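Local coordinates for UPF0135 protein SA1388 (Staphylococcus aureus subsp. aureus, PDB 3LNL) that is of unknown function but binds a pair of zinc ions in each subunit of a capped, ring-shaped homohexamer of the NIF3 family, at residues K281-I286 against A302-T307. The protein carries 2 engineered substitutions. Residues are numbered along the deposited sequence; the frame is centred on the assembly and turned at random.
Sequences KRIAII and ADVFVT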
loop_
_atom_site.group_PDB
_atom_site.type_symbol
_atom_site.label_atom_id
_atom_site.label_comp_id
_atom_site.label_asym_id
_atom_site.label_seq_id
_atom_site.Cartn_x
_atom_site.Cartn_y
_atom_site.Cartn_z
ATOM N N LYS B 281 -4.096 27.836 31.996
ATOM C CA LYS B 281 -5.074 27.278 32.926
ATOM C C LYS B 281 -5.387 25.805 32.659
ATOM O O LYS B 281 -5.428 24.995 33.610
ATOM C CB LYS B 281 -6.356 28.086 32.846
ATOM C CG LYS B 281 -7.477 27.491 33.620
ATOM C CD LYS B 281 -7.256 27.646 35.127
ATOM C CE LYS B 281 -8.461 27.172 35.872
ATOM N NZ LYS B 281 -8.112 27.154 37.284
ATOM N N ARG B 282 -5.691 25.490 31.402
ATOM C CA ARG B 282 -6.025 24.149 30.992
ATOM C C ARG B 282 -4.825 23.459 30.333
ATOM O O ARG B 282 -4.177 24.012 29.457
ATOM C CB ARG B 282 -7.235 24.156 30.049
ATOM C CG ARG B 282 -8.391 24.940 30.597
ATOM C CD ARG B 282 -9.595 24.965 29.662
ATOM N NE ARG B 282 -10.108 23.610 29.541
ATOM C CZ ARG B 282 -10.989 23.220 28.633
ATOM N NH1 ARG B 282 -11.464 24.088 27.740
ATOM N NH2 ARG B 282 -11.402 21.955 28.629
ATOM N N ILE B 283 -4.586 22.221 30.748
ATOM C CA ILE B 283 -3.416 21.449 30.442
ATOM C C ILE B 283 -3.831 20.117 29.811
ATOM O O ILE B 283 -4.632 19.397 30.361
ATOM C CB ILE B 283 -2.660 21.216 31.759
ATOM C CG1 ILE B 283 -2.258 22.626 32.355
ATOM C CG2 ILE B 283 -1.383 20.380 31.525
ATOM C CD1 ILE B 283 -2.456 22.701 33.761
ATOM N N ALA B 284 -3.304 19.798 28.632
ATOM C CA ALA B 284 -3.483 18.463 28.063
ATOM C C ALA B 284 -2.180 17.699 28.326
ATOM O O ALA B 284 -1.093 18.266 28.146
ATOM C CB ALA B 284 -3.755 18.564 26.569
ATOM N N ILE B 285 -2.292 16.436 28.696
ATOM C CA ILE B 285 -1.133 15.590 29.036
ATOM C C ILE B 285 -1.207 14.255 28.330
ATOM O O ILE B 285 -2.193 13.543 28.446
ATOM C CB ILE B 285 -1.053 15.285 30.529
ATOM C CG1 ILE B 285 -0.928 16.555 31.372
ATOM C CG2 ILE B 285 0.170 14.384 30.827
ATOM C CD1 ILE B 285 -1.391 16.341 32.833
ATOM N N ILE B 286 -0.172 13.952 27.546
ATOM C CA ILE B 286 0.053 12.609 27.024
ATOM C C ILE B 286 1.478 12.197 27.393
ATOM O O ILE B 286 2.471 12.639 26.818
ATOM C CB ILE B 286 -0.208 12.441 25.519
ATOM C CG1 ILE B 286 -1.646 12.790 25.194
ATOM C CG2 ILE B 286 0.098 10.958 25.094
ATOM C CD1 ILE B 286 -1.992 12.767 23.744
ATOM N N ALA B 302 -6.898 23.098 25.308
ATOM C CA ALA B 302 -5.642 23.179 26.052
ATOM C C ALA B 302 -4.914 24.494 25.847
ATOM O O ALA B 302 -4.849 24.979 24.749
ATOM C CB ALA B 302 -4.725 22.020 25.675
ATOM N N ASP B 303 -4.377 25.063 26.910
ATOM C CA ASP B 303 -3.392 26.159 26.835
ATOM C C ASP B 303 -1.954 25.690 26.625
ATOM O O ASP B 303 -1.102 26.484 26.179
ATOM C CB ASP B 303 -3.442 27.022 28.114
ATOM C CG ASP B 303 -4.834 27.633 28.352
ATOM O OD1 ASP B 303 -5.483 28.041 27.363
ATOM O OD2 ASP B 303 -5.274 27.656 29.530
ATOM N N VAL B 304 -1.684 24.415 26.954
ATOM C CA VAL B 304 -0.364 23.817 26.810
ATOM C C VAL B 304 -0.549 22.303 26.717
ATOM O O VAL B 304 -1.512 21.728 27.280
ATOM C CB VAL B 304 0.596 24.216 28.012
ATOM C CG1 VAL B 304 0.011 23.743 29.386
ATOM C CG2 VAL B 304 2.030 23.686 27.803
ATOM N N PHE B 305 0.313 21.705 25.912
ATOM C CA PHE B 305 0.372 20.313 25.689
ATOM C C PHE B 305 1.640 19.787 26.330
ATOM O O PHE B 305 2.725 20.204 25.981
ATOM C CB PHE B 305 0.363 20.002 24.217
ATOM C CG PHE B 305 0.313 18.527 23.905
ATOM C CD1 PHE B 305 -0.822 17.775 24.202
ATOM C CD2 PHE B 305 1.429 17.871 23.355
ATOM C CE1 PHE B 305 -0.884 16.428 23.899
ATOM C CE2 PHE B 305 1.392 16.512 23.080
ATOM C CZ PHE B 305 0.236 15.779 23.353
ATOM N N VAL B 306 1.481 18.870 27.283
ATOM C CA VAL B 306 2.585 18.309 28.051
ATOM C C VAL B 306 2.850 16.892 27.612
ATOM O O VAL B 306 1.923 16.032 27.591
ATOM C CB VAL B 306 2.269 18.289 29.566
ATOM C CG1 VAL B 306 3.429 17.626 30.360
ATOM C CG2 VAL B 306 1.970 19.725 30.075
ATOM N N THR B 307 4.103 16.623 27.230
ATOM C CA THR B 307 4.477 15.298 26.746
ATOM C C THR B 307 5.991 15.086 26.897
ATOM O O THR B 307 6.667 15.878 27.556
ATOM C CB THR B 307 4.001 15.084 25.280
ATOM O OG1 THR B 307 4.015 13.693 24.962
ATOM C CG2 THR B 307 4.858 15.842 24.227
#
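Ala302 sets its CB 3.7 Å from the CB of Ala284; two such small side chains let helix 294-299 settle close, with Ala297 touching both. Next, Asp303 turns its carboxylate to the backbone of the first strand. Rotation of CG anti to the carbonyl carbon (chi1 -59°) carries it there, and the short side chain lets OD2 accept both Lys281 N at 2.7 Å, on the anti side, and Arg282 N, from above the carboxylate plane. Asp303 N donates to Arg282 O. Val304 accepts Ala284 N through its O at 3.0 Å, and CG1 of Val304 lies beside CG1 of Ile283. The flat Phe305 ring fills the side beside helix 294-299, touching Ala297, with its edge against Ala284 CB and Ile286, whose CD1 sits in the ring plane 3.8 Å from CZ. Val306 is gripped at both ends of its backbone, its N by Ala284 O (2.8 Å) and its O by Ile286 N; beta-branched valine favours extended backbone, and CG2 packs 3.7 Å from CG2 of Ile283, on the face that Ile285 turns to helix 112-119. Thr307 OG1, anti to the backbone N (chi1 -163°), donates to Ile286 O at 2.6 Å and also bonds Gly290 N, tying down the loop after the first strand. Parallel strands 279-285 and 304-307, joined through helix 294-299, form a beta-alpha-beta unit of the NIF3 fold, with the Ile286 side chain about 7 Å from a zinc ion of the dinuclear site.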